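Local coordinates for protein putative glycosyl hydrolase (Bacteroides thetaiotaomicron VPI-5482, PDB 3K11) that probably acts as a hydrolase of glycosyl hydrolase family 88, though its substrate is not established, at residues 313-325 against 384-396. Numbering follows the deposited sequence.
Sequences WHQLLDCNDSYLE and PAFYYYRPVNVYA
Tyr388, at the end of helix 384-388, lays its ring against the loop that joins strands 313-314 and 324-325. CB of Ser322 sits over one face in a CH-pi contact, 4.0 Å from the ring centroid, while CD1 of Leu316 packs obliquely against CE1 of Tyr388. The phenol suits this place because it is flat and greasy yet ends in a donor: Tyr388 OH donates a hydrogen bond to Asp321 OD1 at 2.6 Å. That carboxylate stands nearly upright to the ring, the planes 85° apart, and receives the hydroxyl on its syn side, though from well out of the carboxylate plane; Asp321 CG, set between the backbone N and the carbonyl carbon (chi1 61°), brings it there. A leucine in its place would probably leave the Asp321 carboxylate without this donor and Ser322 CB without an aromatic face to rest on.

Where the helix ends, backbone carbonyls need donors. Gln315 suits the task, its neutral amide offering an N-H on a bendable chain: bent at chi2 (76°), it sends NE2 to Tyr387 O at 2.9 Å, with the acceptor close to the amide plane. A water bridges Tyr388 O to Tyr323 N, and the Tyr323 ring presents its edge to the same carbonyl. Farther along, Tyr323 OH makes a weak bond to Arg390 O, while CE1 of Tyr323 meets Val392 CG1 at 3.5 Å. Polar side chains and a water thus serve carbonyls at the helix end, and more weakly one just beyond it, tying the 313-325 hairpin to the short helix and following extended chain of this mostly helical family 88 region without strand pairing.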
ATOM      1  N   TRP A 313     -11.898  -4.632   7.671  1.00 22.90           N
ATOM      2  CA  TRP A 313     -11.295  -4.574   6.360  1.00 22.88           C
ATOM      3  C   TRP A 313     -11.833  -3.368   5.573  1.00 21.68           C
ATOM      4  O   TRP A 313     -12.893  -2.805   5.878  1.00 23.83           O
ATOM      5  CB  TRP A 313     -11.529  -5.881   5.614  1.00 24.90           C
ATOM      6  CG  TRP A 313     -10.695  -7.026   6.063  1.00 23.21           C
ATOM      7  CD1 TRP A 313      -9.544  -7.477   5.449  1.00 23.85           C
ATOM      8  CD2 TRP A 313     -10.897  -7.880   7.194  1.00 23.06           C
ATOM      9  NE1 TRP A 313      -9.036  -8.559   6.129  1.00 23.11           N
ATOM     10  CE2 TRP A 313      -9.844  -8.827   7.194  1.00 23.76           C
ATOM     11  CE3 TRP A 313     -11.852  -7.947   8.217  1.00 21.37           C
ATOM     12  CZ2 TRP A 313      -9.735  -9.820   8.151  1.00 24.43           C
ATOM     13  CZ3 TRP A 313     -11.767  -8.987   9.154  1.00 20.63           C
ATOM     14  CH2 TRP A 313     -10.711  -9.896   9.116  1.00 22.74           C
ATOM     15  N   HIS A 314     -11.021  -2.935   4.604  1.00 24.16           N
ATOM     16  CA  HIS A 314     -11.301  -1.789   3.765  1.00 23.62           C
ATOM     17  C   HIS A 314     -12.236  -2.144   2.584  1.00 23.69           C
ATOM     18  O   HIS A 314     -12.103  -3.223   1.960  1.00 24.02           O
ATOM     19  CB  HIS A 314     -10.007  -1.214   3.220  1.00 23.73           C
ATOM     20  CG  HIS A 314      -9.099  -0.639   4.254  1.00 22.41           C
ATOM     21  ND1 HIS A 314      -9.187   0.676   4.676  1.00 21.57           N
ATOM     22  CD2 HIS A 314      -8.068  -1.194   4.945  1.00 23.41           C
ATOM     23  CE1 HIS A 314      -8.242   0.898   5.583  1.00 24.91           C
ATOM     24  NE2 HIS A 314      -7.558  -0.217   5.776  1.00 24.59           N
ATOM     25  N   GLN A 315     -13.103  -1.179   2.242  1.00 23.09           N
ATOM     26  CA  GLN A 315     -14.112  -1.262   1.149  1.00 22.87           C
ATOM     27  C   GLN A 315     -13.508  -1.798  -0.148  1.00 23.06           C
ATOM     28  O   GLN A 315     -14.087  -2.647  -0.807  1.00 22.79           O
ATOM     29  CB  GLN A 315     -14.700   0.126   0.937  1.00 22.29           C
ATOM     30  CG  GLN A 315     -15.519   0.359  -0.285  1.00 22.47           C
ATOM     31  CD  GLN A 315     -16.873  -0.209  -0.247  1.00 23.47           C
ATOM     32  OE1 GLN A 315     -17.173  -1.125   0.533  1.00 24.65           O
ATOM     33  NE2 GLN A 315     -17.735   0.311  -1.119  1.00 22.08           N
ATOM     34  N   LEU A 316     -12.344  -1.258  -0.524  1.00 23.77           N
ATOM     35  CA  LEU A 316     -11.473  -1.908  -1.537  1.00 22.18           C
ATOM     36  C   LEU A 316     -10.330  -2.474  -0.704  1.00 22.68           C
ATOM     37  O   LEU A 316      -9.586  -1.727  -0.056  1.00 22.58           O
ATOM     38  CB  LEU A 316     -10.952  -0.941  -2.589  1.00 22.59           C
ATOM     39  CG  LEU A 316     -12.031  -0.465  -3.603  1.00 23.38           C
ATOM     40  CD1 LEU A 316     -11.437   0.495  -4.674  1.00 23.55           C
ATOM     41  CD2 LEU A 316     -12.790  -1.647  -4.257  1.00 26.28           C
ATOM     42  N   LEU A 317     -10.178  -3.795  -0.725  1.00 22.89           N
ATOM     43  CA  LEU A 317      -9.367  -4.481   0.287  1.00 22.35           C
ATOM     44  C   LEU A 317      -7.935  -4.049   0.310  1.00 21.99           C
ATOM     45  O   LEU A 317      -7.304  -3.940   1.406  1.00 23.53           O
ATOM     46  CB  LEU A 317      -9.430  -5.967   0.094  1.00 22.61           C
ATOM     47  CG  LEU A 317     -10.733  -6.682   0.460  1.00 21.12           C
ATOM     48  CD1 LEU A 317     -10.716  -8.115  -0.125  1.00 21.21           C
ATOM     49  CD2 LEU A 317     -10.978  -6.692   1.997  1.00 22.22           C
ATOM     50  N   ASP A 318      -7.424  -3.774  -0.905  1.00 22.13           N
ATOM     51  CA  ASP A 318      -6.022  -3.442  -1.114  1.00 22.59           C
ATOM     52  C   ASP A 318      -5.785  -1.954  -1.259  1.00 25.42           C
ATOM     53  O   ASP A 318      -4.728  -1.531  -1.756  1.00 26.37           O
ATOM     54  CB  ASP A 318      -5.455  -4.196  -2.327  1.00 22.22           C
ATOM     55  CG  ASP A 318      -6.219  -3.932  -3.611  1.00 25.00           C
ATOM     56  OD1 ASP A 318      -7.370  -3.431  -3.534  1.00 24.99           O
ATOM     57  OD2 ASP A 318      -5.662  -4.255  -4.695  1.00 25.00           O
ATOM     58  N   CYS A 319      -6.747  -1.162  -0.781  1.00 24.43           N
ATOM     59  CA  CYS A 319      -6.670   0.311  -0.806  1.00 23.42           C
ATOM     60  C   CYS A 319      -6.902   0.776   0.625  1.00 24.53           C
ATOM     61  O   CYS A 319      -8.050   0.892   1.066  1.00 24.89           O
ATOM     62  CB  CYS A 319      -7.743   0.890  -1.733  1.00 24.54           C
ATOM     63  SG  CYS A 319      -7.454   0.409  -3.439  1.00 25.81           S
ATOM     64  N   ASN A 320      -5.808   1.022   1.367  1.00 23.12           N
ATOM     65  CA  ASN A 320      -5.930   1.316   2.798  1.00 23.52           C
ATOM     66  C   ASN A 320      -6.454   2.724   3.111  1.00 24.35           C
ATOM     67  O   ASN A 320      -6.615   3.076   4.276  1.00 24.59           O
ATOM     68  CB  ASN A 320      -4.661   0.936   3.582  1.00 23.06           C
ATOM     69  CG  ASN A 320      -3.557   1.933   3.467  1.00 23.76           C
ATOM     70  OD1 ASN A 320      -3.693   2.936   2.780  1.00 25.11           O
ATOM     71  ND2 ASN A 320      -2.467   1.709   4.226  1.00 23.04           N
ATOM     72  N   ASP A 321      -6.737   3.497   2.061  1.00 24.00           N
ATOM     73  CA  ASP A 321      -7.352   4.807   2.166  1.00 23.85           C
ATOM     74  C   ASP A 321      -8.833   4.762   1.873  1.00 23.54           C
ATOM     75  O   ASP A 321      -9.491   5.815   1.811  1.00 23.47           O
ATOM     76  CB  ASP A 321      -6.622   5.857   1.304  1.00 24.04           C
ATOM     77  CG  ASP A 321      -6.614   5.540  -0.185  1.00 28.14           C
ATOM     78  OD1 ASP A 321      -6.941   4.383  -0.545  1.00 25.88           O
ATOM     79  OD2 ASP A 321      -6.252   6.460  -0.992  1.00 27.29           O
ATOM     80  N   SER A 322      -9.388   3.575   1.694  1.00 24.38           N
ATOM     81  CA  SER A 322     -10.818   3.431   1.479  1.00 24.93           C
ATOM     82  C   SER A 322     -11.476   3.092   2.836  1.00 27.66           C
ATOM     83  O   SER A 322     -10.832   2.597   3.749  1.00 23.90           O
ATOM     84  CB  SER A 322     -11.174   2.374   0.439  1.00 25.38           C
ATOM     85  OG  SER A 322     -10.777   1.065   0.792  1.00 23.43           O
ATOM     86  N   TYR A 323     -12.757   3.377   2.959  1.00 23.83           N
ATOM     87  CA  TYR A 323     -13.370   3.242   4.287  1.00 25.36           C
ATOM     88  C   TYR A 323     -13.440   1.836   4.814  1.00 24.54           C
ATOM     89  O   TYR A 323     -13.510   0.885   4.043  1.00 24.43           O
ATOM     90  CB  TYR A 323     -14.743   3.908   4.321  1.00 24.35           C
ATOM     91  CG  TYR A 323     -15.881   3.325   3.560  1.00 21.97           C
ATOM     92  CD1 TYR A 323     -16.629   2.288   4.095  1.00 23.96           C
ATOM     93  CD2 TYR A 323     -16.324   3.888   2.372  1.00 26.80           C
ATOM     94  CE1 TYR A 323     -17.730   1.812   3.455  1.00 23.17           C
ATOM     95  CE2 TYR A 323     -17.430   3.377   1.702  1.00 24.36           C
ATOM     96  CZ  TYR A 323     -18.142   2.354   2.256  1.00 25.91           C
ATOM     97  OH  TYR A 323     -19.291   1.885   1.647  1.00 24.64           O
ATOM     98  N   LEU A 324     -13.479   1.718   6.150  1.00 26.45           N
ATOM     99  CA  LEU A 324     -13.620   0.439   6.821  1.00 24.41           C
ATOM    100  C   LEU A 324     -15.090   0.038   6.776  1.00 24.77           C
ATOM    101  O   LEU A 324     -15.954   0.779   7.246  1.00 24.16           O
ATOM    102  CB  LEU A 324     -13.144   0.546   8.261  1.00 23.54           C
ATOM    103  CG  LEU A 324     -11.650   0.910   8.429  1.00 24.33           C
ATOM    104  CD1 LEU A 324     -11.237   1.089   9.923  1.00 28.51           C
ATOM    105  CD2 LEU A 324     -10.756  -0.139   7.704  1.00 22.04           C
ATOM    106  N   GLU A 325     -15.366  -1.158   6.306  1.00 23.64           N
ATOM    107  CA  GLU A 325     -16.760  -1.608   6.056  1.00 21.96           C
ATOM    108  C   GLU A 325     -17.154  -2.820   6.872  1.00 24.84           C
ATOM    109  O   GLU A 325     -16.431  -3.820   6.957  1.00 25.69           O
ATOM    110  CB  GLU A 325     -16.898  -1.843   4.554  1.00 23.16           C
ATOM    111  CG  GLU A 325     -18.335  -1.822   4.023  1.00 23.48           C
ATOM    112  CD  GLU A 325     -19.046  -3.156   4.211  1.00 25.58           C
ATOM    113  OE1 GLU A 325     -18.361  -4.189   3.957  1.00 24.29           O
ATOM    114  OE2 GLU A 325     -20.269  -3.180   4.539  1.00 23.20           O
ATOM    115  N   PRO A 384     -12.316   3.755  -9.393  1.00 22.93           N
ATOM    116  CA  PRO A 384     -12.320   3.623  -7.936  1.00 22.48           C
ATOM    117  C   PRO A 384     -13.233   4.559  -7.178  1.00 23.78           C
ATOM    118  O   PRO A 384     -13.662   4.218  -6.086  1.00 22.85           O
ATOM    119  CB  PRO A 384     -10.873   3.922  -7.548  1.00 22.67           C
ATOM    120  CG  PRO A 384     -10.376   4.837  -8.657  1.00 22.24           C
ATOM    121  CD  PRO A 384     -11.056   4.318  -9.918  1.00 23.13           C
ATOM    122  N   ALA A 385     -13.527   5.728  -7.724  1.00 24.77           N
ATOM    123  CA  ALA A 385     -14.413   6.682  -7.016  1.00 24.02           C
ATOM    124  C   ALA A 385     -15.768   6.073  -6.651  1.00 24.47           C
ATOM    125  O   ALA A 385     -16.257   6.250  -5.543  1.00 25.43           O
ATOM    126  CB  ALA A 385     -14.577   7.983  -7.854  1.00 22.22           C
ATOM    127  N   PHE A 386     -16.364   5.335  -7.573  1.00 21.73           N
ATOM    128  CA  PHE A 386     -17.627   4.656  -7.318  1.00 21.84           C
ATOM    129  C   PHE A 386     -17.533   3.826  -6.035  1.00 22.92           C
ATOM    130  O   PHE A 386     -18.363   3.952  -5.122  1.00 23.16           O
ATOM    131  CB  PHE A 386     -17.979   3.782  -8.522  1.00 24.15           C
ATOM    132  CG  PHE A 386     -19.156   2.861  -8.292  1.00 23.02           C
ATOM    133  CD1 PHE A 386     -20.441   3.322  -8.446  1.00 24.79           C
ATOM    134  CD2 PHE A 386     -18.967   1.556  -7.888  1.00 22.38           C
ATOM    135  CE1 PHE A 386     -21.500   2.501  -8.245  1.00 24.88           C
ATOM    136  CE2 PHE A 386     -20.057   0.715  -7.736  1.00 24.15           C
ATOM    137  CZ  PHE A 386     -21.308   1.216  -7.882  1.00 24.67           C
ATOM    138  N   TYR A 387     -16.481   3.029  -5.929  1.00 22.70           N
ATOM    139  CA  TYR A 387     -16.366   2.127  -4.765  1.00 22.34           C
ATOM    140  C   TYR A 387     -16.057   2.893  -3.485  1.00 23.31           C
ATOM    141  O   TYR A 387     -16.575   2.590  -2.415  1.00 24.55           O
ATOM    142  CB  TYR A 387     -15.333   1.042  -5.016  1.00 24.52           C
ATOM    143  CG  TYR A 387     -15.776  -0.005  -6.024  1.00 22.91           C
ATOM    144  CD1 TYR A 387     -16.672  -1.006  -5.665  1.00 23.81           C
ATOM    145  CD2 TYR A 387     -15.334   0.023  -7.347  1.00 23.41           C
ATOM    146  CE1 TYR A 387     -17.116  -1.939  -6.585  1.00 25.77           C
ATOM    147  CE2 TYR A 387     -15.764  -0.924  -8.270  1.00 25.04           C
ATOM    148  CZ  TYR A 387     -16.650  -1.916  -7.888  1.00 27.45           C
ATOM    149  OH  TYR A 387     -17.081  -2.869  -8.786  1.00 25.40           O
ATOM    150  N   TYR A 388     -15.153   3.843  -3.588  1.00 23.36           N
ATOM    151  CA  TYR A 388     -14.741   4.599  -2.390  1.00 21.84           C
ATOM    152  C   TYR A 388     -15.894   5.359  -1.754  1.00 23.97           C
ATOM    153  O   TYR A 388     -15.913   5.515  -0.532  1.00 25.37           O
ATOM    154  CB  TYR A 388     -13.636   5.596  -2.724  1.00 21.97           C
ATOM    155  CG  TYR A 388     -12.213   5.122  -2.695  1.00 23.95           C
ATOM    156  CD1 TYR A 388     -11.716   4.287  -3.692  1.00 25.06           C
ATOM    157  CD2 TYR A 388     -11.302   5.640  -1.765  1.00 23.48           C
ATOM    158  CE1 TYR A 388     -10.393   3.908  -3.711  1.00 23.25           C
ATOM    159  CE2 TYR A 388      -9.967   5.269  -1.784  1.00 23.07           C
ATOM    160  CZ  TYR A 388      -9.507   4.418  -2.755  1.00 27.29           C
ATOM    161  OH  TYR A 388      -8.180   4.094  -2.806  1.00 24.90           O
ATOM    162  N   TYR A 389     -16.882   5.751  -2.555  1.00 22.86           N
ATOM    163  CA  TYR A 389     -17.944   6.646  -2.101  1.00 24.34           C
ATOM    164  C   TYR A 389     -19.295   5.976  -1.947  1.00 24.85           C
ATOM    165  O   TYR A 389     -20.272   6.656  -1.663  1.00 24.48           O
ATOM    166  CB  TYR A 389     -18.072   7.879  -3.031  1.00 26.01           C
ATOM    167  CG  TYR A 389     -17.028   8.902  -2.767  1.00 25.75           C
ATOM    168  CD1 TYR A 389     -17.249   9.908  -1.817  1.00 27.89           C
ATOM    169  CD2 TYR A 389     -15.798   8.867  -3.429  1.00 24.16           C
ATOM    170  CE1 TYR A 389     -16.269  10.817  -1.507  1.00 28.44           C
ATOM    171  CE2 TYR A 389     -14.787   9.770  -3.116  1.00 23.83           C
ATOM    172  CZ  TYR A 389     -15.044  10.764  -2.165  1.00 30.22           C
ATOM    173  OH  TYR A 389     -14.105  11.735  -1.887  1.00 30.07           O
ATOM    174  N   ARG A 390     -19.336   4.661  -2.007  1.00 25.12           N
ATOM    175  CA  ARG A 390     -20.629   3.963  -1.754  1.00 21.35           C
ATOM    176  C   ARG A 390     -21.148   4.345  -0.389  1.00 23.79           C
ATOM    177  O   ARG A 390     -20.430   4.236   0.610  1.00 22.63           O
ATOM    178  CB  ARG A 390     -20.470   2.455  -1.833  1.00 22.92           C
ATOM    179  CG  ARG A 390     -20.080   1.890  -3.226  1.00 23.08           C
ATOM    180  CD  ARG A 390     -20.910   2.360  -4.374  1.00 23.65           C
ATOM    181  NE  ARG A 390     -22.331   2.032  -4.229  1.00 22.92           N
ATOM    182  CZ  ARG A 390     -23.347   2.824  -4.588  1.00 23.84           C
ATOM    183  NH1 ARG A 390     -23.142   4.024  -5.089  1.00 26.06           N
ATOM    184  NH2 ARG A 390     -24.591   2.401  -4.398  1.00 27.38           N
ATOM    185  N   PRO A 391     -22.389   4.822  -0.314  1.00 23.47           N
ATOM    186  CA  PRO A 391     -22.950   5.145   1.006  1.00 26.01           C
ATOM    187  C   PRO A 391     -23.025   3.995   1.978  1.00 25.39           C
ATOM    188  O   PRO A 391     -23.083   2.846   1.543  1.00 25.99           O
ATOM    189  CB  PRO A 391     -24.382   5.573   0.674  1.00 26.97           C
ATOM    190  CG  PRO A 391     -24.268   6.129  -0.725  1.00 29.12           C
ATOM    191  CD  PRO A 391     -23.309   5.189  -1.411  1.00 27.13           C
ATOM    192  N   VAL A 392     -23.044   4.315   3.279  1.00 23.89           N
ATOM    193  CA  VAL A 392     -23.330   3.365   4.337  1.00 24.35           C
ATOM    194  C   VAL A 392     -24.645   3.767   4.989  1.00 25.02           C
ATOM    195  O   VAL A 392     -24.988   4.962   5.019  1.00 22.61           O
ATOM    196  CB  VAL A 392     -22.213   3.273   5.410  1.00 26.64           C
ATOM    197  CG1 VAL A 392     -20.884   2.709   4.772  1.00 22.44           C
ATOM    198  CG2 VAL A 392     -22.010   4.611   6.172  1.00 27.46           C
ATOM    199  N   ASN A 393     -25.395   2.773   5.475  1.00 25.01           N
ATOM    200  CA  ASN A 393     -26.654   3.057   6.117  1.00 25.50           C
ATOM    201  C   ASN A 393     -27.044   1.903   7.022  1.00 22.78           C
ATOM    202  O   ASN A 393     -26.828   0.756   6.661  1.00 22.50           O
ATOM    203  CB  ASN A 393     -27.759   3.282   5.081  1.00 26.80           C
ATOM    204  CG  ASN A 393     -28.961   3.947   5.685  1.00 32.63           C
ATOM    205  OD1 ASN A 393     -29.826   3.276   6.216  1.00 29.02           O
ATOM    206  ND2 ASN A 393     -28.952   5.282   5.734  1.00 36.43           N
ATOM    207  N   VAL A 394     -27.584   2.227   8.204  1.00 23.33           N
ATOM    208  CA  VAL A 394     -28.100   1.210   9.132  1.00 22.88           C
ATOM    209  C   VAL A 394     -29.128   0.303   8.527  1.00 22.32           C
ATOM    210  O   VAL A 394     -29.266  -0.861   8.953  1.00 24.28           O
ATOM    211  CB  VAL A 394     -28.655   1.859  10.410  1.00 25.20           C
ATOM    212  CG1 VAL A 394     -27.475   2.493  11.216  1.00 24.60           C
ATOM    213  CG2 VAL A 394     -29.785   2.846  10.050  1.00 22.01           C
ATOM    214  N   TYR A 395     -29.857   0.801   7.541  1.00 23.17           N
ATOM    215  CA  TYR A 395     -30.852  -0.031   6.899  1.00 21.39           C
ATOM    216  C   TYR A 395     -30.370  -0.881   5.719  1.00 24.77           C
ATOM    217  O   TYR A 395     -31.181  -1.558   5.092  1.00 25.37           O
ATOM    218  CB  TYR A 395     -32.042   0.810   6.465  1.00 26.32           C
ATOM    219  CG  TYR A 395     -32.770   1.372   7.659  1.00 26.63           C
ATOM    220  CD1 TYR A 395     -33.407   0.516   8.545  1.00 32.14           C
ATOM    221  CD2 TYR A 395     -32.785   2.743   7.924  1.00 27.59           C
ATOM    222  CE1 TYR A 395     -34.057   0.986   9.652  1.00 31.62           C
ATOM    223  CE2 TYR A 395     -33.446   3.228   9.055  1.00 28.66           C
ATOM    224  CZ  TYR A 395     -34.077   2.328   9.908  1.00 33.92           C
ATOM    225  OH  TYR A 395     -34.782   2.746  11.035  1.00 38.02           O
ATOM    226  N   ALA A 396     -29.076  -0.804   5.374  1.00 25.64           N
ATOM    227  CA  ALA A 396     -28.487  -1.738   4.414  1.00 23.71           C
ATOM    228  C   ALA A 396     -28.654  -3.100   5.053  1.00 22.94           C
ATOM    229  O   ALA A 396     -28.071  -3.364   6.123  1.00 23.24           O
ATOM    230  CB  ALA A 396     -27.026  -1.433   4.215  1.00 21.65           C
TER
HETATM  231  O   HOH W   1     -13.559   5.091   0.838  1.00 19.98           O